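Local coordinates for 1,3-alpha-isomaltosidase (PDB 5X3I), which hydrolyses the alpha-1,3-glucosidic linkages of a cyclic tetrasaccharide made from starch, releasing isomaltose inside the cell, at residues 290-295 and 513-518; 451-456 and 501-506. The protein carries 1 engineered substitution. All blocks are in the same frame, centred on the assembly; numbering follows the deposited sequence.

How the contacts relate
Contacts 1 and 2 both lie in the TIM-barrel domain and share one unit of it, helix 496-510 with the strand 517-519 that follows. Contact 1 is partly buried and lies where the chain enters that strand; it is a loop-to-turn junction of proline, alanine and aliphatic groups, with one partly exposed carboxylate at its margin. Contact 2 is buried throughout and joins two helices through an aromatic ring with a methyl over one face and an indole and an arginine at its edge. The two meet where Thr517 packs on Phe504 and Gly505, and Arg509 ties them electrostatically, pairing with Glu292 of contact 1 and Asp506 of contact 2.

Contact 1: residues 290-295 and 513-518; sequences RAEELP and KAPVTF
The hydrogen bond from Val516 N to Ala514 O, 2.7 Å long, closes an inverse gamma turn centred on Pro515, and it is against this tight bend that Glu292, Leu294 and Pro295 pack. No hydrogen bond crosses between the two segments; the contact is made by van der Waals packing. CG and CD of Pro295 both meet the Ala514 methyl, and the 3.5 Å between Pro295 CD and Ala514 CB is closer than ordinary van der Waals contact. The same CD also faces the Val516 side chain, at 4.3 Å from CG2. Leu294, whose CG stands beside its own backbone N (chi1 -58°), sends CD2 to within 4.1 Å of Pro515 CG. Glu292 reaches that ring carbon as well: CG sits between backbone N and carbonyl carbon (chi1 65°), the chain then runs straight, and CD ends 3.8 Å from Pro515 CG. The carboxylate crosses Pro515 obliquely and touches it mainly at CG, while OE1 forms a salt bridge with NH2 of Arg509, which itself touches Pro515. With an alanine in place of Glu292, Arg509 would probably be left without this charged mate and Pro515 CG without this neighbour. Within the fold, segment 290-295 links helix 277-288 to the first barrel strand, 302-304, with Glu293 against helix 622-650, whereas 513-518 leads from helix 496-510 into strand 517-519. Leu294 and Val516 both lean on Ile531 of neighbouring strand 531-533, so the junction lies at the barrel end where strands begin, opposite the catalytic end.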
ATOM      1  N   ARG A 290     -11.577  -7.357 -10.754  1.00 16.58           N
ATOM      2  CA  ARG A 290     -11.529  -6.189 -11.618  1.00 15.48           C
ATOM      3  C   ARG A 290     -12.323  -5.021 -10.994  1.00 15.35           C
ATOM      4  O   ARG A 290     -13.258  -5.240 -10.239  1.00 15.02           O
ATOM      5  CB  ARG A 290     -12.094  -6.561 -12.996  1.00 17.52           C
ATOM      6  CG  ARG A 290     -12.151  -5.462 -14.026  1.00 16.36           C
ATOM      7  CD  ARG A 290     -12.856  -5.948 -15.294  1.00 18.01           C
ATOM      8  NE  ARG A 290     -11.984  -6.750 -16.150  1.00 19.84           N
ATOM      9  CZ  ARG A 290     -12.086  -8.066 -16.304  1.00 18.33           C
ATOM     10  NH1 ARG A 290     -13.019  -8.754 -15.663  1.00 18.02           N
ATOM     11  NH2 ARG A 290     -11.250  -8.696 -17.110  1.00 21.49           N
ATOM     12  N   ALA A 291     -11.940  -3.793 -11.315  1.00 15.94           N
ATOM     13  CA  ALA A 291     -12.647  -2.628 -10.803  1.00 16.58           C
ATOM     14  C   ALA A 291     -14.077  -2.606 -11.310  1.00 17.27           C
ATOM     15  O   ALA A 291     -14.382  -3.147 -12.362  1.00 17.72           O
ATOM     16  CB  ALA A 291     -11.945  -1.357 -11.199  1.00 15.10           C
ATOM     17  N   GLU A 292     -14.941  -1.969 -10.534  1.00 19.13           N
ATOM     18  CA  GLU A 292     -16.276  -1.629 -10.987  1.00 15.62           C
ATOM     19  C   GLU A 292     -16.311  -0.116 -11.106  1.00 17.38           C
ATOM     20  O   GLU A 292     -15.500   0.574 -10.479  1.00 17.94           O
ATOM     21  CB  GLU A 292     -17.354  -2.143 -10.032  1.00 18.01           C
ATOM     22  CG  GLU A 292     -17.343  -1.532  -8.641  1.00 18.26           C
ATOM     23  CD  GLU A 292     -18.443  -2.100  -7.736  1.00 17.47           C
ATOM     24  OE1 GLU A 292     -18.177  -3.051  -6.974  1.00 21.04           O
ATOM     25  OE2 GLU A 292     -19.578  -1.588  -7.781  1.00 20.87           O
ATOM     26  N   GLU A 293     -17.203   0.395 -11.949  1.00 15.27           N
ATOM     27  CA  GLU A 293     -17.269   1.823 -12.190  1.00 16.04           C
ATOM     28  C   GLU A 293     -17.670   2.531 -10.909  1.00 14.16           C
ATOM     29  O   GLU A 293     -18.664   2.188 -10.292  1.00 15.79           O
ATOM     30  CB  GLU A 293     -18.270   2.154 -13.309  1.00 14.66           C
ATOM     31  CG  GLU A 293     -17.882   1.619 -14.664  1.00 14.51           C
ATOM     32  CD  GLU A 293     -18.954   1.840 -15.715  1.00 17.59           C
ATOM     33  OE1 GLU A 293     -19.894   2.623 -15.477  1.00 24.08           O
ATOM     34  OE2 GLU A 293     -18.860   1.221 -16.786  1.00 22.39           O
ATOM     35  N   LEU A 294     -16.843   3.476 -10.495  1.00 14.33           N
ATOM     36  CA  LEU A 294     -17.150   4.353  -9.385  1.00 14.03           C
ATOM     37  C   LEU A 294     -17.821   5.653  -9.890  1.00 15.11           C
ATOM     38  O   LEU A 294     -17.686   6.001 -11.060  1.00 14.22           O
ATOM     39  CB  LEU A 294     -15.875   4.640  -8.589  1.00 13.20           C
ATOM     40  CG  LEU A 294     -15.179   3.386  -8.027  1.00 11.60           C
ATOM     41  CD1 LEU A 294     -13.903   3.784  -7.311  1.00 13.01           C
ATOM     42  CD2 LEU A 294     -16.101   2.625  -7.100  1.00 13.17           C
ATOM     43  N   PRO A 295     -18.539   6.367  -9.009  1.00 13.67           N
ATOM     44  CA  PRO A 295     -19.165   7.622  -9.448  1.00 14.76           C
ATOM     45  C   PRO A 295     -18.161   8.636  -9.957  1.00 11.99           C
ATOM     46  O   PRO A 295     -17.020   8.704  -9.486  1.00 13.25           O
ATOM     47  CB  PRO A 295     -19.855   8.148  -8.179  1.00 14.31           C
ATOM     48  CG  PRO A 295     -20.019   6.969  -7.311  1.00 15.13           C
ATOM     49  CD  PRO A 295     -18.831   6.078  -7.599  1.00 11.24           C
ATOM     50  N   LYS A 513     -24.856   2.906  -1.322  1.00 16.40           N
ATOM     51  CA  LYS A 513     -23.864   3.837  -1.833  1.00 14.73           C
ATOM     52  C   LYS A 513     -22.719   3.107  -2.527  1.00 14.44           C
ATOM     53  O   LYS A 513     -22.480   1.945  -2.265  1.00 17.03           O
ATOM     54  CB  LYS A 513     -23.307   4.704  -0.711  1.00 15.68           C
ATOM     55  CG  LYS A 513     -24.351   5.547  -0.010  1.00 18.21           C
ATOM     56  CD  LYS A 513     -23.718   6.536   0.929  1.00 19.34           C
ATOM     57  CE  LYS A 513     -23.596   7.897   0.283  1.00 19.12           C
ATOM     58  NZ  LYS A 513     -23.359   8.944   1.296  1.00 18.26           N
ATOM     59  N   ALA A 514     -22.024   3.803  -3.412  1.00 15.02           N
ATOM     60  CA  ALA A 514     -20.884   3.227  -4.125  1.00 15.65           C
ATOM     61  C   ALA A 514     -19.740   2.872  -3.172  1.00 14.75           C
ATOM     62  O   ALA A 514     -19.517   3.564  -2.184  1.00 12.20           O
ATOM     63  CB  ALA A 514     -20.400   4.174  -5.183  1.00 13.84           C
ATOM     64  N   PRO A 515     -19.012   1.781  -3.480  1.00 14.92           N
ATOM     65  CA  PRO A 515     -17.999   1.248  -2.564  1.00 13.57           C
ATOM     66  C   PRO A 515     -16.734   2.081  -2.604  1.00 15.64           C
ATOM     67  O   PRO A 515     -15.687   1.572  -3.018  1.00 13.21           O
ATOM     68  CB  PRO A 515     -17.744  -0.166  -3.107  1.00 13.81           C
ATOM     69  CG  PRO A 515     -17.969  -0.020  -4.594  1.00 15.31           C
ATOM     70  CD  PRO A 515     -19.110   0.985  -4.716  1.00 13.62           C
ATOM     71  N   VAL A 516     -16.806   3.335  -2.167  1.00 13.87           N
ATOM     72  CA  VAL A 516     -15.636   4.155  -2.286  1.00 11.17           C
ATOM     73  C   VAL A 516     -14.860   4.011  -0.988  1.00 12.17           C
ATOM     74  O   VAL A 516     -15.109   4.708  -0.031  1.00 13.90           O
ATOM     75  CB  VAL A 516     -16.015   5.662  -2.525  1.00 12.04           C
ATOM     76  CG1 VAL A 516     -14.779   6.540  -2.579  1.00 10.25           C
ATOM     77  CG2 VAL A 516     -16.843   5.827  -3.796  1.00 12.34           C
ATOM     78  N   THR A 517     -13.795   3.222  -1.055  1.00 12.56           N
ATOM     79  CA  THR A 517     -12.830   3.063   0.015  1.00 11.94           C
ATOM     80  C   THR A 517     -11.586   3.685  -0.593  1.00 13.37           C
ATOM     81  O   THR A 517     -11.479   3.778  -1.813  1.00 12.66           O
ATOM     82  CB  THR A 517     -12.580   1.567   0.428  1.00 11.17           C
ATOM     83  OG1 THR A 517     -12.376   0.772  -0.740  1.00 11.60           O
ATOM     84  CG2 THR A 517     -13.765   0.995   1.198  1.00 11.49           C
ATOM     85  N   PHE A 518     -10.701   4.182   0.254  1.00 11.89           N
ATOM     86  CA  PHE A 518      -9.481   4.817  -0.180  1.00 13.22           C
ATOM     87  C   PHE A 518      -8.358   4.168   0.647  1.00 12.80           C
ATOM     88  O   PHE A 518      -8.236   4.448   1.833  1.00 12.13           O
ATOM     89  CB  PHE A 518      -9.629   6.325   0.053  1.00 12.44           C
ATOM     90  CG  PHE A 518      -8.508   7.187  -0.472  1.00 13.48           C
ATOM     91  CD1 PHE A 518      -7.771   7.966   0.387  1.00 13.93           C
ATOM     92  CD2 PHE A 518      -8.255   7.294  -1.820  1.00 18.18           C
ATOM     93  CE1 PHE A 518      -6.764   8.815  -0.087  1.00 16.54           C
ATOM     94  CE2 PHE A 518      -7.249   8.135  -2.300  1.00 17.37           C
ATOM     95  CZ  PHE A 518      -6.512   8.902  -1.429  1.00 13.62           C
TER

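Contact 2: residues 451-456 and 501-506. With GOL (glycerol), chain P; SO4 (sulfate ion), chain I.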
ATOM      1  N   TRP A 451     -19.907  -7.562  11.989  1.00 14.10           N
ATOM      2  CA  TRP A 451     -19.792  -7.033  13.347  1.00 13.89           C
ATOM      3  C   TRP A 451     -18.957  -5.759  13.410  1.00 13.15           C
ATOM      4  O   TRP A 451     -19.358  -4.779  14.021  1.00 12.27           O
ATOM      5  CB  TRP A 451     -19.191  -8.090  14.278  1.00 14.00           C
ATOM      6  CG  TRP A 451     -19.207  -7.698  15.724  1.00 13.79           C
ATOM      7  CD1 TRP A 451     -20.256  -7.805  16.588  1.00 14.55           C
ATOM      8  CD2 TRP A 451     -18.125  -7.147  16.475  1.00 11.93           C
ATOM      9  NE1 TRP A 451     -19.896  -7.353  17.827  1.00 13.36           N
ATOM     10  CE2 TRP A 451     -18.593  -6.939  17.786  1.00 14.67           C
ATOM     11  CE3 TRP A 451     -16.809  -6.804  16.168  1.00 12.45           C
ATOM     12  CZ2 TRP A 451     -17.791  -6.413  18.785  1.00 15.18           C
ATOM     13  CZ3 TRP A 451     -16.011  -6.280  17.167  1.00 14.26           C
ATOM     14  CH2 TRP A 451     -16.503  -6.093  18.458  1.00 14.84           C
ATOM     15  N   TRP A 452     -17.795  -5.782  12.770  1.00 11.72           N
ATOM     16  CA  TRP A 452     -16.893  -4.634  12.760  1.00 13.76           C
ATOM     17  C   TRP A 452     -17.512  -3.405  12.073  1.00 11.68           C
ATOM     18  O   TRP A 452     -17.511  -2.312  12.627  1.00  9.94           O
ATOM     19  CB  TRP A 452     -15.579  -4.994  12.059  1.00 12.06           C
ATOM     20  CG  TRP A 452     -14.528  -3.925  12.117  1.00 10.11           C
ATOM     21  CD1 TRP A 452     -14.112  -3.133  11.100  1.00  9.64           C
ATOM     22  CD2 TRP A 452     -13.742  -3.562  13.254  1.00  8.96           C
ATOM     23  NE1 TRP A 452     -13.116  -2.289  11.530  1.00 12.84           N
ATOM     24  CE2 TRP A 452     -12.877  -2.532  12.853  1.00 10.90           C
ATOM     25  CE3 TRP A 452     -13.688  -4.008  14.572  1.00 13.85           C
ATOM     26  CZ2 TRP A 452     -11.961  -1.939  13.727  1.00 14.56           C
ATOM     27  CZ3 TRP A 452     -12.787  -3.406  15.445  1.00 14.84           C
ATOM     28  CH2 TRP A 452     -11.936  -2.388  15.015  1.00 13.06           C
ATOM     29  N   THR A 453     -18.020  -3.609  10.865  1.00 12.96           N
ATOM     30  CA  THR A 453     -18.574  -2.516  10.082  1.00 12.32           C
ATOM     31  C   THR A 453     -19.892  -2.011  10.680  1.00 13.50           C
ATOM     32  O   THR A 453     -20.246  -0.848  10.487  1.00 13.40           O
ATOM     33  CB  THR A 453     -18.794  -2.916   8.599  1.00 12.61           C
ATOM     34  OG1 THR A 453     -19.648  -4.058   8.515  1.00 14.15           O
ATOM     35  CG2 THR A 453     -17.451  -3.237   7.918  1.00 14.33           C
ATOM     36  N   GLU A 454     -20.603  -2.865  11.415  1.00 12.99           N
ATOM     37  CA  GLU A 454     -21.882  -2.464  12.005  1.00 13.43           C
ATOM     38  C   GLU A 454     -21.703  -1.256  12.921  1.00 12.37           C
ATOM     39  O   GLU A 454     -22.586  -0.438  13.045  1.00 13.09           O
ATOM     40  CB  GLU A 454     -22.529  -3.614  12.784  1.00 13.72           C
ATOM     41  CG  GLU A 454     -23.946  -3.325  13.263  1.00 15.36           C
ATOM     42  CD  GLU A 454     -24.964  -3.199  12.131  1.00 16.67           C
ATOM     43  OE1 GLU A 454     -24.655  -3.531  10.969  1.00 19.30           O
ATOM     44  OE2 GLU A 454     -26.093  -2.771  12.419  1.00 23.10           O
ATOM     45  N   LYS A 455     -20.537  -1.146  13.543  1.00 13.91           N
ATOM     46  CA  LYS A 455     -20.249  -0.018  14.423  1.00 14.98           C
ATOM     47  C   LYS A 455     -20.177   1.299  13.648  1.00 13.30           C
ATOM     48  O   LYS A 455     -20.428   2.368  14.208  1.00 12.24           O
ATOM     49  CB  LYS A 455     -18.938  -0.268  15.182  1.00 14.14           C
ATOM     50  CG  LYS A 455     -18.948  -1.587  15.966  1.00 14.01           C
ATOM     51  CD  LYS A 455     -17.760  -1.722  16.897  1.00 15.32           C
ATOM     52  CE  LYS A 455     -17.792  -3.075  17.626  1.00 16.40           C
ATOM     53  NZ  LYS A 455     -19.067  -3.293  18.350  1.00 15.76           N
ATOM     54  N   ARG A 456     -19.838   1.205  12.364  1.00 12.02           N
ATOM     55  CA  ARG A 456     -19.740   2.368  11.495  1.00 11.17           C
ATOM     56  C   ARG A 456     -21.034   2.664  10.704  1.00 13.85           C
ATOM     57  O   ARG A 456     -21.111   3.671   9.994  1.00 12.11           O
ATOM     58  CB  ARG A 456     -18.583   2.187  10.510  1.00 11.02           C
ATOM     59  CG  ARG A 456     -17.175   2.278  11.113  1.00 12.46           C
ATOM     60  CD  ARG A 456     -16.720   1.005  11.825  1.00 10.62           C
ATOM     61  NE  ARG A 456     -15.343   1.181  12.269  1.00 11.82           N
ATOM     62  CZ  ARG A 456     -14.727   0.457  13.196  1.00 13.33           C
ATOM     63  NH1 ARG A 456     -15.342  -0.555  13.806  1.00 11.66           N
ATOM     64  NH2 ARG A 456     -13.476   0.758  13.507  1.00 14.43           N
ATOM     65  N   ALA A 501     -10.472  -3.620   2.756  1.00 13.59           N
ATOM     66  CA  ALA A 501     -11.109  -2.802   1.737  1.00 14.46           C
ATOM     67  C   ALA A 501     -12.515  -3.298   1.387  1.00 13.48           C
ATOM     68  O   ALA A 501     -13.479  -2.520   1.357  1.00 13.44           O
ATOM     69  CB  ALA A 501     -10.243  -2.762   0.489  1.00 15.58           C
ATOM     70  N   ARG A 502     -12.610  -4.589   1.110  1.00 12.52           N
ATOM     71  CA  ARG A 502     -13.858  -5.238   0.745  1.00 10.33           C
ATOM     72  C   ARG A 502     -14.925  -5.040   1.829  1.00 13.07           C
ATOM     73  O   ARG A 502     -16.088  -4.795   1.522  1.00 12.63           O
ATOM     74  CB  ARG A 502     -13.612  -6.734   0.491  1.00 11.62           C
ATOM     75  CG  ARG A 502     -14.840  -7.561   0.130  1.00 13.77           C
ATOM     76  CD  ARG A 502     -15.390  -8.308   1.340  1.00 13.75           C
ATOM     77  NE  ARG A 502     -16.554  -9.115   1.003  1.00 15.86           N
ATOM     78  CZ  ARG A 502     -16.512 -10.388   0.628  1.00 18.25           C
ATOM     79  NH1 ARG A 502     -17.641 -11.026   0.344  1.00 20.06           N
ATOM     80  NH2 ARG A 502     -15.356 -11.026   0.537  1.00 17.23           N
ATOM     81  N   ALA A 503     -14.522  -5.161   3.091  1.00 14.53           N
ATOM     82  CA  ALA A 503     -15.464  -5.025   4.195  1.00 12.95           C
ATOM     83  C   ALA A 503     -16.128  -3.645   4.181  1.00 10.52           C
ATOM     84  O   ALA A 503     -17.327  -3.540   4.330  1.00 11.80           O
ATOM     85  CB  ALA A 503     -14.785  -5.265   5.516  1.00 11.94           C
ATOM     86  N   PHE A 504     -15.350  -2.588   3.996  1.00 12.70           N
ATOM     87  CA  PHE A 504     -15.960  -1.266   4.009  1.00 12.29           C
ATOM     88  C   PHE A 504     -16.633  -0.932   2.672  1.00 11.61           C
ATOM     89  O   PHE A 504     -17.636  -0.206   2.649  1.00 12.18           O
ATOM     90  CB  PHE A 504     -14.933  -0.225   4.448  1.00 12.54           C
ATOM     91  CG  PHE A 504     -14.721  -0.243   5.942  1.00 15.06           C
ATOM     92  CD1 PHE A 504     -15.531   0.511   6.781  1.00 14.33           C
ATOM     93  CD2 PHE A 504     -13.784  -1.090   6.516  1.00 10.93           C
ATOM     94  CE1 PHE A 504     -15.387   0.452   8.162  1.00 11.87           C
ATOM     95  CE2 PHE A 504     -13.646  -1.146   7.900  1.00 11.68           C
ATOM     96  CZ  PHE A 504     -14.440  -0.366   8.715  1.00 10.61           C
ATOM     97  N   GLY A 505     -16.144  -1.517   1.584  1.00 10.84           N
ATOM     98  CA  GLY A 505     -16.864  -1.468   0.321  1.00 10.08           C
ATOM     99  C   GLY A 505     -18.282  -1.999   0.496  1.00 13.33           C
ATOM    100  O   GLY A 505     -19.256  -1.362   0.080  1.00 14.88           O
ATOM    101  N   ASP A 506     -18.395  -3.149   1.150  1.00 11.72           N
ATOM    102  CA  ASP A 506     -19.680  -3.802   1.376  1.00 12.63           C
ATOM    103  C   ASP A 506     -20.603  -3.012   2.310  1.00 12.61           C
ATOM    104  O   ASP A 506     -21.808  -3.000   2.104  1.00 12.99           O
ATOM    105  CB  ASP A 506     -19.481  -5.213   1.935  1.00 12.34           C
ATOM    106  CG  ASP A 506     -19.154  -6.235   0.848  1.00 14.73           C
ATOM    107  OD1 ASP A 506     -19.173  -5.876  -0.347  1.00 15.04           O
ATOM    108  OD2 ASP A 506     -18.902  -7.396   1.197  1.00 16.97           O
TER
HETATM  109  C1  GOL P 814     -19.855  -6.307   6.384  1.00 20.89           C
HETATM  110  O1  GOL P 814     -18.784  -5.830   5.573  1.00 14.99           O
HETATM  111  C2  GOL P 814     -21.289  -5.864   6.036  1.00 19.75           C
HETATM  112  O2  GOL P 814     -21.468  -4.441   6.025  1.00 28.65           O
HETATM  113  C3  GOL P 814     -21.725  -6.483   4.712  1.00 25.37           C
HETATM  114  O3  GOL P 814     -23.118  -6.346   4.540  1.00 32.07           O
HETATM  115  S   SO4 I 807     -16.363 -14.394  -0.793  1.00 62.07           S
HETATM  116  O1  SO4 I 807     -16.608 -13.391  -1.821  1.00 51.82           O
HETATM  117  O2  SO4 I 807     -17.305 -14.220   0.308  1.00 40.48           O
HETATM  118  O3  SO4 I 807     -16.513 -15.729  -1.363  1.00 67.80           O
HETATM  119  O4  SO4 I 807     -15.003 -14.239  -0.304  1.00 43.29           O
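Phe504 presents one ring face to Thr453 and its rim to Trp452 and Arg456. The methyl CG2 of Thr453 stands almost exactly over the ring centre, 4.1 Å from the centroid and 6° off the normal, a clear CH-pi contact. Trp452 comes rim to rim instead: its five-membered ring is turned 88° to the phenyl plane, with Trp452 CD1 3.7 Å from Phe504 CZ and neither ring over the other. Arg456, bent at chi2 and extended beyond, carries CG, CD and NE along the same edge, with CG 3.9 Å from Phe504 CE1, and brings NH1 over the centre of the Trp452 indole, 3.3 Å above its plane. NH1 donates to Trp452 O at 3.0 Å from above the carbonyl plane and NE donates to Gln393 OE1, two bonds that probably limit rotation of the guanidinium. Phe504 reaches this niche because CG lies beside its backbone N (chi1 -78°). At the margin a glycerol, probably from the crystallisation liquor, bonds through O2 to Thr453 OG1 at 3.1 Å; that hydroxyl is also bonded to Arg449 O. Such packing joins helix 446-454 to helix 496-510 in the outer layer of a TIM barrel; Phe504 meets strand residues Phe468 and Thr517 beneath, and its side chain lies about 10 Å from that of Ala471, the engineered residue at the inferred nucleophile position.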